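PDB 1LF6: glucoamylase from Thermoanaerobacterium thermosaccharolyticum, which hydrolyses terminal alpha-1,4-linked glucose units one after another from the non-reducing ends of glucan chains, releasing beta-D-glucose. Local coordinates for residues Q36-V40 / N629-I633; E530-P534 / Y574-H578; G596-P600 / I634-E640. All blocks are in the same frame, centred on the assembly; numbering follows the deposited sequence.

Interaction 1: Q36-V40 / N629-I633; sequences QKQGV and NEGGI
Ile633 lays its terminal methyl against the backbone of Lys37 to Gly39: CD1 is 3.4 Å from Gly39 CA and also borders the carbonyl oxygen of Lys37. The chain gets there because CG1 stands opposite the carbonyl carbon (chi1 -72°) and then runs on extended, so that one methyl presses into the peptide groups while Val40 CG1 flanks it more loosely.

The polar half of the contact belongs to Asn629. Its ND2 gives one hydrogen to Gln36 OE1 (2.7 Å) and the other to Lys37 O (2.9 Å). The Gln36 bond lies close to the amide plane of Asn629, yet the nitrogen stands above the carbonyl plane of Gln36, the two amides being turned 80° from each other. On the far end of the same amide, OD1 receives the backbone N of Ile633 at 2.9 Å and, weakly, that of Gly631. These bonds to the type I turn Asn629 to Gly632 and to the residue after it fix the rotation of the amide and present ND2 to the neighbouring segment. Gly631 packs its CA 3.4 Å from Gln38 O in a CH···O contact, a closeness that leaves no room for a CB.

Two waters complete the junction. One joins Gln36 NE2 to Ile633 O, the other Gln38 NE2 to Glu630 OE2. Gln38 is held further by Gly57 through OE1, and the Lys37 ammonium group turns away to a salt bridge with Glu61.

Here the start of edge strand 39-42 of the N-terminal beta-sandwich and the loop leading into it meet a loop of the helical barrel. It is a domain interface of the two-domain prokaryotic glucoamylase, with Gln36 about 9 Å, side chain to side chain, from Trp325, a probable substrate-binding residue.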
ATOM      1  N   GLN A  36       9.606  -1.059  -1.930  1.00 19.00           N
ATOM      2  CA  GLN A  36       9.571  -2.471  -1.542  1.00 19.45           C
ATOM      3  C   GLN A  36       9.759  -2.477  -0.025  1.00 19.67           C
ATOM      4  O   GLN A  36      10.824  -2.118   0.486  1.00 20.18           O
ATOM      5  CB  GLN A  36      10.695  -3.250  -2.245  1.00 18.30           C
ATOM      6  CG  GLN A  36      11.115  -4.549  -1.566  1.00 20.82           C
ATOM      7  CD  GLN A  36      10.017  -5.615  -1.507  1.00 20.00           C
ATOM      8  OE1 GLN A  36      10.212  -6.664  -0.894  1.00 19.20           O
ATOM      9  NE2 GLN A  36       8.868  -5.353  -2.139  1.00 16.50           N
ATOM     10  N   LYS A  37       8.713  -2.874   0.692  1.00 17.50           N
ATOM     11  CA  LYS A  37       8.764  -2.867   2.142  1.00 18.69           C
ATOM     12  C   LYS A  37       8.904  -4.227   2.800  1.00 19.23           C
ATOM     13  O   LYS A  37       8.273  -5.201   2.390  1.00 19.30           O
ATOM     14  CB  LYS A  37       7.517  -2.164   2.699  1.00 16.67           C
ATOM     15  CG  LYS A  37       7.287  -0.767   2.146  1.00 16.12           C
ATOM     16  CD  LYS A  37       8.476   0.142   2.404  1.00 14.36           C
ATOM     17  CE  LYS A  37       8.190   1.558   1.934  1.00 13.90           C
ATOM     18  NZ  LYS A  37       9.380   2.453   2.080  1.00 15.76           N
ATOM     19  N   GLN A  38       9.735  -4.274   3.835  1.00 20.15           N
ATOM     20  CA  GLN A  38       9.963  -5.495   4.607  1.00 20.82           C
ATOM     21  C   GLN A  38       8.840  -5.621   5.619  1.00 18.86           C
ATOM     22  O   GLN A  38       8.563  -6.708   6.124  1.00 20.89           O
ATOM     23  CB  GLN A  38      11.296  -5.415   5.353  1.00 22.02           C
ATOM     24  CG  GLN A  38      12.520  -5.608   4.487  1.00 22.80           C
ATOM     25  CD  GLN A  38      13.794  -5.362   5.261  1.00 22.70           C
ATOM     26  OE1 GLN A  38      14.048  -4.246   5.708  1.00 24.14           O
ATOM     27  NE2 GLN A  38      14.599  -6.403   5.432  1.00 22.40           N
ATOM     28  N   GLY A  39       8.200  -4.494   5.913  1.00 17.79           N
ATOM     29  CA  GLY A  39       7.106  -4.503   6.865  1.00 16.48           C
ATOM     30  C   GLY A  39       6.436  -3.156   7.015  1.00 16.37           C
ATOM     31  O   GLY A  39       6.989  -2.125   6.625  1.00 16.39           O
ATOM     32  N   VAL A  40       5.229  -3.176   7.567  1.00 14.71           N
ATOM     33  CA  VAL A  40       4.464  -1.966   7.809  1.00 16.55           C
ATOM     34  C   VAL A  40       3.723  -2.183   9.120  1.00 16.92           C
ATOM     35  O   VAL A  40       3.386  -3.316   9.459  1.00 17.40           O
ATOM     36  CB  VAL A  40       3.446  -1.680   6.676  1.00 18.28           C
ATOM     37  CG1 VAL A  40       4.177  -1.535   5.349  1.00 17.06           C
ATOM     38  CG2 VAL A  40       2.405  -2.797   6.601  1.00 19.42           C
ATOM     39  N   ASN A 629       7.154 -11.352  -0.216  1.00 17.05           N
ATOM     40  CA  ASN A 629       8.545 -11.316   0.218  1.00 16.06           C
ATOM     41  C   ASN A 629       8.711 -11.934   1.608  1.00 17.67           C
ATOM     42  O   ASN A 629       7.781 -12.536   2.158  1.00 15.39           O
ATOM     43  CB  ASN A 629       9.103  -9.884   0.215  1.00 13.90           C
ATOM     44  CG  ASN A 629       8.385  -8.954   1.183  1.00 14.37           C
ATOM     45  OD1 ASN A 629       7.792  -9.388   2.167  1.00 14.93           O
ATOM     46  ND2 ASN A 629       8.457  -7.656   0.908  1.00 13.36           N
ATOM     47  N   GLU A 630       9.907 -11.776   2.163  1.00 17.07           N
ATOM     48  CA  GLU A 630      10.244 -12.313   3.467  1.00 19.15           C
ATOM     49  C   GLU A 630       9.332 -11.779   4.566  1.00 18.56           C
ATOM     50  O   GLU A 630       9.048 -12.480   5.531  1.00 18.30           O
ATOM     51  CB  GLU A 630      11.703 -11.997   3.783  1.00 21.77           C
ATOM     52  CG  GLU A 630      12.207 -12.575   5.081  1.00 23.21           C
ATOM     53  CD  GLU A 630      13.707 -12.463   5.186  1.00 23.18           C
ATOM     54  OE1 GLU A 630      14.401 -13.470   4.919  1.00 25.46           O
ATOM     55  OE2 GLU A 630      14.189 -11.363   5.520  1.00 23.17           O
ATOM     56  N   GLY A 631       8.866 -10.544   4.410  1.00 15.71           N
ATOM     57  CA  GLY A 631       7.975  -9.963   5.399  1.00 17.74           C
ATOM     58  C   GLY A 631       6.509 -10.308   5.182  1.00 18.08           C
ATOM     59  O   GLY A 631       5.633  -9.808   5.896  1.00 20.18           O
ATOM     60  N   GLY A 632       6.241 -11.164   4.200  1.00 17.79           N
ATOM     61  CA  GLY A 632       4.873 -11.553   3.904  1.00 17.10           C
ATOM     62  C   GLY A 632       4.136 -10.464   3.141  1.00 19.53           C
ATOM     63  O   GLY A 632       2.910 -10.465   3.069  1.00 20.75           O
ATOM     64  N   ILE A 633       4.886  -9.534   2.561  1.00 18.44           N
ATOM     65  CA  ILE A 633       4.298  -8.429   1.815  1.00 17.55           C
ATOM     66  C   ILE A 633       4.298  -8.700   0.318  1.00 17.90           C
ATOM     67  O   ILE A 633       5.311  -9.106  -0.262  1.00 16.97           O
ATOM     68  CB  ILE A 633       5.036  -7.108   2.149  1.00 17.31           C
ATOM     69  CG1 ILE A 633       4.662  -6.688   3.580  1.00 18.46           C
ATOM     70  CG2 ILE A 633       4.708  -6.018   1.120  1.00 17.81           C
ATOM     71  CD1 ILE A 633       5.368  -5.455   4.091  1.00 18.78           C
TER
HETATM   72  O   HOH W   1       6.733  -7.844  -2.130  1.00 18.16           O
HETATM   73  O   HOH W   2      13.904  -8.870   4.200  1.00 22.00           O

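Interaction 2: E530-P534 / Y574-H578; sequences EIVDP and YRYNH
Asn577 OD1 accepts the backbone N-H of Val532 at 2.8 Å, a fairly straight bond (159° at the hydrogen) that arrives in the carbonyl plane of the amide. The side chain reaches this position with an almost eclipsed first torsion (chi1 -15°), and its ND2 lies against Val532 CG2 at 3.6 Å. With an alanine in place of Asn577, Val532 N would probably lose its acceptor in this contact and a gap would open beside the valine methyl.

Farther along, the backbone oxygen of Arg575 sits over the flat face of the Asp533 carboxylate, 2.9 Å from CG. No hydrogen bond joins these acceptors; the carboxylate is held instead by Ser535 and by the indole N-H of Trp437. The same Arg575 O touches Pro534 CD, while Val532 O meets Tyr576 CB at 3.1 Å. At the outer end Ile531 CD1 comes in the plane of the His578 ring, 3.8 Å from CD2. A water bridges His578 NE2 and Glu530 OE1, with Glu530 OE2 taken by Asp527 N, and Tyr526 stacks on the histidine.

The two loops lie in the glycoside hydrolase family 15 catalytic domain, an (alpha/alpha) barrel. The side chain of Asp533 is about 5 Å from that of Glu435, the likely proton acceptor, and that of Arg575 about 6 Å from that of Glu438, the likely proton donor, consistent with this loop pair forming part of the active-site wall.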
ATOM      1  N   GLU A 530      -5.977  -5.775 -31.103  1.00 17.56           N
ATOM      2  CA  GLU A 530      -4.670  -6.355 -30.787  1.00 17.46           C
ATOM      3  C   GLU A 530      -4.458  -6.430 -29.277  1.00 17.47           C
ATOM      4  O   GLU A 530      -3.526  -7.083 -28.807  1.00 14.44           O
ATOM      5  CB  GLU A 530      -3.529  -5.495 -31.345  1.00 19.38           C
ATOM      6  CG  GLU A 530      -3.472  -5.289 -32.851  1.00 20.37           C
ATOM      7  CD  GLU A 530      -2.290  -4.415 -33.245  1.00 21.98           C
ATOM      8  OE1 GLU A 530      -1.138  -4.831 -33.001  1.00 22.87           O
ATOM      9  OE2 GLU A 530      -2.503  -3.306 -33.788  1.00 22.52           O
ATOM     10  N   ILE A 531      -5.314  -5.756 -28.521  1.00 15.33           N
ATOM     11  CA  ILE A 531      -5.145  -5.698 -27.071  1.00 17.09           C
ATOM     12  C   ILE A 531      -6.102  -6.523 -26.225  1.00 15.41           C
ATOM     13  O   ILE A 531      -7.317  -6.309 -26.264  1.00 14.72           O
ATOM     14  CB  ILE A 531      -5.251  -4.233 -26.588  1.00 15.83           C
ATOM     15  CG1 ILE A 531      -4.444  -3.315 -27.522  1.00 16.77           C
ATOM     16  CG2 ILE A 531      -4.773  -4.116 -25.159  1.00 14.63           C
ATOM     17  CD1 ILE A 531      -2.949  -3.610 -27.583  1.00 16.53           C
ATOM     18  N   VAL A 532      -5.553  -7.467 -25.463  1.00 14.71           N
ATOM     19  CA  VAL A 532      -6.363  -8.290 -24.567  1.00 13.10           C
ATOM     20  C   VAL A 532      -5.967  -7.957 -23.129  1.00 14.41           C
ATOM     21  O   VAL A 532      -4.861  -7.475 -22.877  1.00 14.36           O
ATOM     22  CB  VAL A 532      -6.203  -9.814 -24.845  1.00 15.31           C
ATOM     23  CG1 VAL A 532      -6.785 -10.137 -26.210  1.00 16.02           C
ATOM     24  CG2 VAL A 532      -4.743 -10.241 -24.755  1.00 13.15           C
ATOM     25  N   ASP A 533      -6.877  -8.211 -22.195  1.00 14.65           N
ATOM     26  CA  ASP A 533      -6.680  -7.867 -20.787  1.00 14.65           C
ATOM     27  C   ASP A 533      -7.375  -8.922 -19.914  1.00 14.90           C
ATOM     28  O   ASP A 533      -8.556  -9.207 -20.100  1.00 17.22           O
ATOM     29  CB  ASP A 533      -7.307  -6.482 -20.576  1.00 16.77           C
ATOM     30  CG  ASP A 533      -7.099  -5.928 -19.181  1.00 17.21           C
ATOM     31  OD1 ASP A 533      -7.160  -6.703 -18.204  1.00 15.40           O
ATOM     32  OD2 ASP A 533      -6.901  -4.697 -19.067  1.00 16.42           O
ATOM     33  N   PRO A 534      -6.653  -9.515 -18.947  1.00 15.87           N
ATOM     34  CA  PRO A 534      -7.265 -10.535 -18.086  1.00 14.57           C
ATOM     35  C   PRO A 534      -8.445 -10.034 -17.256  1.00 14.53           C
ATOM     36  O   PRO A 534      -9.168 -10.830 -16.656  1.00 14.93           O
ATOM     37  CB  PRO A 534      -6.100 -11.006 -17.223  1.00 16.48           C
ATOM     38  CG  PRO A 534      -5.201  -9.835 -17.190  1.00 19.19           C
ATOM     39  CD  PRO A 534      -5.237  -9.320 -18.597  1.00 15.81           C
ATOM     40  N   TYR A 574       0.357 -10.192 -17.304  1.00 16.45           N
ATOM     41  CA  TYR A 574       0.530  -8.742 -17.471  1.00 15.04           C
ATOM     42  C   TYR A 574      -0.909  -8.226 -17.484  1.00 13.85           C
ATOM     43  O   TYR A 574      -1.839  -9.002 -17.712  1.00 14.39           O
ATOM     44  CB  TYR A 574       1.148  -8.401 -18.831  1.00 15.57           C
ATOM     45  CG  TYR A 574       2.577  -8.842 -19.035  1.00 15.99           C
ATOM     46  CD1 TYR A 574       3.635  -8.085 -18.544  1.00 15.97           C
ATOM     47  CD2 TYR A 574       2.872 -10.012 -19.740  1.00 16.33           C
ATOM     48  CE1 TYR A 574       4.954  -8.475 -18.750  1.00 18.30           C
ATOM     49  CE2 TYR A 574       4.188 -10.414 -19.951  1.00 16.00           C
ATOM     50  CZ  TYR A 574       5.223  -9.640 -19.454  1.00 18.73           C
ATOM     51  OH  TYR A 574       6.527 -10.024 -19.670  1.00 20.47           O
ATOM     52  N   ARG A 575      -1.091  -6.929 -17.268  1.00 13.42           N
ATOM     53  CA  ARG A 575      -2.429  -6.330 -17.283  1.00 14.77           C
ATOM     54  C   ARG A 575      -3.011  -6.358 -18.699  1.00 14.18           C
ATOM     55  O   ARG A 575      -4.222  -6.455 -18.875  1.00 13.64           O
ATOM     56  CB  ARG A 575      -2.370  -4.877 -16.816  1.00 15.09           C
ATOM     57  CG  ARG A 575      -1.653  -4.660 -15.503  1.00 17.89           C
ATOM     58  CD  ARG A 575      -1.123  -3.228 -15.452  1.00 18.72           C
ATOM     59  NE  ARG A 575      -2.070  -2.272 -14.928  1.00 22.17           N
ATOM     60  CZ  ARG A 575      -2.008  -0.960 -15.145  1.00 19.73           C
ATOM     61  NH1 ARG A 575      -2.919  -0.159 -14.612  1.00 20.04           N
ATOM     62  NH2 ARG A 575      -1.063  -0.452 -15.918  1.00 18.92           N
ATOM     63  N   TYR A 576      -2.136  -6.245 -19.698  1.00 13.59           N
ATOM     64  CA  TYR A 576      -2.527  -6.264 -21.116  1.00 13.01           C
ATOM     65  C   TYR A 576      -1.266  -6.129 -21.962  1.00 13.59           C
ATOM     66  O   TYR A 576      -0.230  -5.700 -21.458  1.00 11.04           O
ATOM     67  CB  TYR A 576      -3.500  -5.117 -21.432  1.00 14.15           C
ATOM     68  CG  TYR A 576      -2.984  -3.738 -21.075  1.00 13.91           C
ATOM     69  CD1 TYR A 576      -2.122  -3.044 -21.931  1.00 13.38           C
ATOM     70  CD2 TYR A 576      -3.339  -3.133 -19.869  1.00 11.96           C
ATOM     71  CE1 TYR A 576      -1.627  -1.787 -21.594  1.00  9.53           C
ATOM     72  CE2 TYR A 576      -2.845  -1.871 -19.522  1.00 12.13           C
ATOM     73  CZ  TYR A 576      -1.993  -1.208 -20.389  1.00 12.37           C
ATOM     74  OH  TYR A 576      -1.498   0.028 -20.043  1.00 11.95           O
ATOM     75  N   ASN A 577      -1.342  -6.493 -23.240  1.00 14.88           N
ATOM     76  CA  ASN A 577      -0.166  -6.404 -24.106  1.00 17.65           C
ATOM     77  C   ASN A 577       0.297  -4.964 -24.272  1.00 17.14           C
ATOM     78  O   ASN A 577      -0.521  -4.055 -24.412  1.00 16.76           O
ATOM     79  CB  ASN A 577      -0.451  -6.972 -25.506  1.00 21.40           C
ATOM     80  CG  ASN A 577      -1.704  -7.806 -25.563  1.00 23.53           C
ATOM     81  OD1 ASN A 577      -2.797  -7.329 -25.260  1.00 23.12           O
ATOM     82  ND2 ASN A 577      -1.554  -9.069 -25.962  1.00 28.18           N
ATOM     83  N   HIS A 578       1.613  -4.777 -24.257  1.00 17.14           N
ATOM     84  CA  HIS A 578       2.241  -3.471 -24.437  1.00 16.68           C
ATOM     85  C   HIS A 578       2.097  -2.517 -23.260  1.00 17.37           C
ATOM     86  O   HIS A 578       2.297  -1.310 -23.400  1.00 16.99           O
ATOM     87  CB  HIS A 578       1.713  -2.819 -25.717  1.00 18.80           C
ATOM     88  CG  HIS A 578       1.803  -3.710 -26.916  1.00 19.99           C
ATOM     89  ND1 HIS A 578       3.003  -4.182 -27.400  1.00 17.25           N
ATOM     90  CD2 HIS A 578       0.841  -4.251 -27.702  1.00 18.19           C
ATOM     91  CE1 HIS A 578       2.779  -4.979 -28.431  1.00 20.16           C
ATOM     92  NE2 HIS A 578       1.475  -5.037 -28.635  1.00 21.02           N
TER
HETATM   93  O   HOH W   3       0.236  -6.292 -30.708  1.00 31.13           O

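Interaction 3: G596-P600 / I634-E640; sequences GRLWP and ISEQVWE
The indole of Trp599 forms a flat floor on which two neighbouring side chains lie. Glu636 CG rests over the six-membered ring, 3.5 Å from its centroid, and Gln637 CG over the five-membered ring of the same face, 3.7 Å from that centroid. Glu636 leaves its backbone with CG opposite the nitrogen (chi1 172°) and stays extended, which carries its carboxylate across the indole nearly flat, 6° from the ring plane. The Gln637 amide lies almost as flat and is pinned at both ends: OE1 accepts Arg597 N (2.9 Å), and NE2 donates to Glu636 OE2 and to Tyr581 O. Glu636 OE1 goes on to Tyr337.

Pro600 forms a second bump: its CG settles between Ile634 CG2 (3.7 Å) and the carbonyl oxygen of Ser635, with Val638 CG1 beside CD. Leu598 and Val638 form a single antiparallel hydrogen-bonded bridge, Val638 N to Leu598 O being the shorter arm at 2.8 Å. From there Leu598 CD2 nestles against the CA and CG of Glu640.

At the far end Trp639 meets Arg597 through CZ3, which stands 3.5 Å above the centre of the guanidinium, the two planes 55° apart. Arg597 NH1 bonds to Glu640 OE2 at 3.2 Å in a salt bridge, the carboxylate plane almost perpendicular to that of the guanidinium. Both ions have second partners: Arg597 NH2 binds Glu583 O, and Glu640 OE1 binds Tyr574 OH.

Trp599 occupies the N-cap position of helix 600-612. Phe627 of helix 618-627 packs on Pro600 and Val638, Leu598 leans on strand 564-567, and Ile634 touches helix 653-668.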
ATOM      1  N   GLY A 596       5.506  -2.578 -18.275  1.00 17.40           N
ATOM      2  CA  GLY A 596       4.663  -3.162 -17.245  1.00 16.71           C
ATOM      3  C   GLY A 596       5.085  -4.589 -16.944  1.00 16.27           C
ATOM      4  O   GLY A 596       5.400  -5.351 -17.852  1.00 15.24           O
ATOM      5  N   ARG A 597       5.088  -4.964 -15.671  1.00 16.26           N
ATOM      6  CA  ARG A 597       5.503  -6.310 -15.315  1.00 15.58           C
ATOM      7  C   ARG A 597       4.332  -7.179 -14.861  1.00 14.60           C
ATOM      8  O   ARG A 597       3.172  -6.837 -15.095  1.00 14.27           O
ATOM      9  CB  ARG A 597       6.605  -6.233 -14.253  1.00 13.95           C
ATOM     10  CG  ARG A 597       7.780  -5.336 -14.676  1.00 17.13           C
ATOM     11  CD  ARG A 597       8.580  -5.907 -15.867  1.00 17.99           C
ATOM     12  NE  ARG A 597       9.582  -4.968 -16.378  1.00 18.46           N
ATOM     13  CZ  ARG A 597      10.559  -5.288 -17.227  1.00 21.26           C
ATOM     14  NH1 ARG A 597      10.682  -6.530 -17.670  1.00 20.40           N
ATOM     15  NH2 ARG A 597      11.411  -4.361 -17.645  1.00 20.68           N
ATOM     16  N   LEU A 598       4.640  -8.307 -14.232  1.00 14.16           N
ATOM     17  CA  LEU A 598       3.627  -9.254 -13.769  1.00 15.11           C
ATOM     18  C   LEU A 598       2.956  -8.839 -12.465  1.00 13.64           C
ATOM     19  O   LEU A 598       3.615  -8.380 -11.540  1.00 14.35           O
ATOM     20  CB  LEU A 598       4.258 -10.638 -13.605  1.00 16.33           C
ATOM     21  CG  LEU A 598       4.382 -11.559 -14.829  1.00 20.34           C
ATOM     22  CD1 LEU A 598       4.428 -10.773 -16.121  1.00 20.96           C
ATOM     23  CD2 LEU A 598       5.627 -12.423 -14.665  1.00 17.99           C
ATOM     24  N   TRP A 599       1.642  -9.024 -12.397  1.00 14.78           N
ATOM     25  CA  TRP A 599       0.884  -8.655 -11.211  1.00 14.05           C
ATOM     26  C   TRP A 599       0.381  -9.853 -10.421  1.00 12.76           C
ATOM     27  O   TRP A 599      -0.503 -10.581 -10.874  1.00 11.86           O
ATOM     28  CB  TRP A 599      -0.316  -7.783 -11.597  1.00 12.58           C
ATOM     29  CG  TRP A 599       0.045  -6.394 -12.054  1.00 13.38           C
ATOM     30  CD1 TRP A 599       0.974  -6.050 -12.996  1.00 13.51           C
ATOM     31  CD2 TRP A 599      -0.551  -5.170 -11.614  1.00 12.53           C
ATOM     32  NE1 TRP A 599       0.992  -4.689 -13.170  1.00 13.94           N
ATOM     33  CE2 TRP A 599       0.065  -4.123 -12.335  1.00 13.61           C
ATOM     34  CE3 TRP A 599      -1.547  -4.856 -10.680  1.00 11.48           C
ATOM     35  CZ2 TRP A 599      -0.281  -2.777 -12.150  1.00 12.79           C
ATOM     36  CZ3 TRP A 599      -1.894  -3.518 -10.496  1.00 14.69           C
ATOM     37  CH2 TRP A 599      -1.259  -2.494 -11.232  1.00 11.46           C
ATOM     38  N   PRO A 600       0.943 -10.088  -9.227  1.00 14.12           N
ATOM     39  CA  PRO A 600       0.432 -11.239  -8.478  1.00 14.65           C
ATOM     40  C   PRO A 600      -1.081 -11.093  -8.276  1.00 15.50           C
ATOM     41  O   PRO A 600      -1.793 -12.078  -8.089  1.00 15.61           O
ATOM     42  CB  PRO A 600       1.234 -11.202  -7.167  1.00 14.66           C
ATOM     43  CG  PRO A 600       1.945  -9.863  -7.176  1.00 19.84           C
ATOM     44  CD  PRO A 600       2.177  -9.564  -8.623  1.00 14.98           C
ATOM     45  N   ILE A 634       3.132  -8.503  -0.291  1.00 16.86           N
ATOM     46  CA  ILE A 634       2.950  -8.722  -1.719  1.00 16.14           C
ATOM     47  C   ILE A 634       3.006  -7.382  -2.443  1.00 17.55           C
ATOM     48  O   ILE A 634       2.301  -6.432  -2.089  1.00 17.21           O
ATOM     49  CB  ILE A 634       1.584  -9.394  -2.022  1.00 14.98           C
ATOM     50  CG1 ILE A 634       1.455 -10.705  -1.232  1.00 13.73           C
ATOM     51  CG2 ILE A 634       1.454  -9.664  -3.520  1.00 12.79           C
ATOM     52  CD1 ILE A 634       0.089 -11.380  -1.370  1.00 15.87           C
ATOM     53  N   SER A 635       3.851  -7.313  -3.462  1.00 16.24           N
ATOM     54  CA  SER A 635       3.991  -6.092  -4.237  1.00 15.25           C
ATOM     55  C   SER A 635       2.971  -6.061  -5.363  1.00 14.26           C
ATOM     56  O   SER A 635       2.313  -7.055  -5.657  1.00 14.54           O
ATOM     57  CB  SER A 635       5.402  -5.995  -4.832  1.00 14.37           C
ATOM     58  OG  SER A 635       5.594  -6.977  -5.839  1.00 11.81           O
ATOM     59  N   GLU A 636       2.844  -4.897  -5.983  1.00 14.81           N
ATOM     60  CA  GLU A 636       1.941  -4.712  -7.100  1.00 13.74           C
ATOM     61  C   GLU A 636       2.459  -5.505  -8.302  1.00 14.55           C
ATOM     62  O   GLU A 636       1.682  -6.112  -9.042  1.00 12.75           O
ATOM     63  CB  GLU A 636       1.878  -3.225  -7.445  1.00 15.03           C
ATOM     64  CG  GLU A 636       1.125  -2.888  -8.718  1.00 12.19           C
ATOM     65  CD  GLU A 636       1.220  -1.415  -9.048  1.00 14.67           C
ATOM     66  OE1 GLU A 636       0.406  -0.635  -8.514  1.00 13.30           O
ATOM     67  OE2 GLU A 636       2.126  -1.043  -9.826  1.00 13.16           O
ATOM     68  N   GLN A 637       3.780  -5.509  -8.477  1.00 14.05           N
ATOM     69  CA  GLN A 637       4.403  -6.196  -9.605  1.00 14.37           C
ATOM     70  C   GLN A 637       5.657  -6.993  -9.254  1.00 14.11           C
ATOM     71  O   GLN A 637       6.371  -6.650  -8.313  1.00 13.56           O
ATOM     72  CB  GLN A 637       4.785  -5.168 -10.678  1.00 12.23           C
ATOM     73  CG  GLN A 637       3.637  -4.320 -11.186  1.00 11.30           C
ATOM     74  CD  GLN A 637       4.087  -3.298 -12.209  1.00 11.72           C
ATOM     75  OE1 GLN A 637       4.812  -3.624 -13.151  1.00 12.98           O
ATOM     76  NE2 GLN A 637       3.657  -2.057 -12.034  1.00 12.91           N
ATOM     77  N   VAL A 638       5.918  -8.044 -10.035  1.00 15.29           N
ATOM     78  CA  VAL A 638       7.100  -8.891  -9.872  1.00 14.51           C
ATOM     79  C   VAL A 638       7.753  -9.117 -11.241  1.00 15.64           C
ATOM     80  O   VAL A 638       7.086  -9.035 -12.278  1.00 13.47           O
ATOM     81  CB  VAL A 638       6.754 -10.285  -9.265  1.00 16.34           C
ATOM     82  CG1 VAL A 638       6.154 -10.116  -7.871  1.00 13.25           C
ATOM     83  CG2 VAL A 638       5.803 -11.036 -10.185  1.00 12.93           C
ATOM     84  N   TRP A 639       9.055  -9.403 -11.239  1.00 15.51           N
ATOM     85  CA  TRP A 639       9.806  -9.640 -12.476  1.00 16.07           C
ATOM     86  C   TRP A 639       9.458 -10.977 -13.120  1.00 17.28           C
ATOM     87  O   TRP A 639       9.136 -11.945 -12.427  1.00 18.26           O
ATOM     88  CB  TRP A 639      11.313  -9.607 -12.199  1.00 17.11           C
ATOM     89  CG  TRP A 639      11.827  -8.282 -11.748  1.00 16.07           C
ATOM     90  CD1 TRP A 639      12.080  -7.889 -10.466  1.00 18.20           C
ATOM     91  CD2 TRP A 639      12.193  -7.182 -12.585  1.00 17.36           C
ATOM     92  NE1 TRP A 639      12.590  -6.614 -10.453  1.00 16.47           N
ATOM     93  CE2 TRP A 639      12.671  -6.157 -11.742  1.00 16.50           C
ATOM     94  CE3 TRP A 639      12.165  -6.965 -13.968  1.00 18.46           C
ATOM     95  CZ2 TRP A 639      13.118  -4.930 -12.237  1.00 19.27           C
ATOM     96  CZ3 TRP A 639      12.612  -5.738 -14.458  1.00 21.36           C
ATOM     97  CH2 TRP A 639      13.082  -4.739 -13.590  1.00 18.86           C
ATOM     98  N   GLU A 640       9.542 -11.037 -14.447  1.00 17.66           N
ATOM     99  CA  GLU A 640       9.230 -12.264 -15.175  1.00 17.80           C
ATOM    100  C   GLU A 640      10.266 -13.367 -14.985  1.00 17.72           C
ATOM    101  O   GLU A 640       9.915 -14.542 -14.920  1.00 16.67           O
ATOM    102  CB  GLU A 640       9.125 -12.015 -16.684  1.00 18.24           C
ATOM    103  CG  GLU A 640       8.144 -10.964 -17.134  1.00 15.89           C
ATOM    104  CD  GLU A 640       8.771  -9.594 -17.233  1.00 15.74           C
ATOM    105  OE1 GLU A 640       8.323  -8.811 -18.099  1.00 16.78           O
ATOM    106  OE2 GLU A 640       9.699  -9.297 -16.450  1.00 14.78           O
TER

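How the interactions relate
All three contacts are largely buried, but they join different parts. Interaction 1 spans two domains, and interactions 2 and 3 lie within the catalytic barrel, their centres 14 Å apart. Interaction 1 relies on side-chain amide hydrogen bonds, waters and one methyl; interaction 2, whose outer end includes the exposed His578, has a single direct hydrogen bond and several backbone oxygens set against carbon atoms; interaction 3 adds aromatic faces and a salt bridge. Segments 629-633 and 634-640 run on directly, so one loop serves both contacts. Interactions 2 and 3 touch, with Tyr574 packing on Leu598 and Arg575 on Trp599. Interactions 1 and 2 stay about 17 Å apart at their nearest atoms.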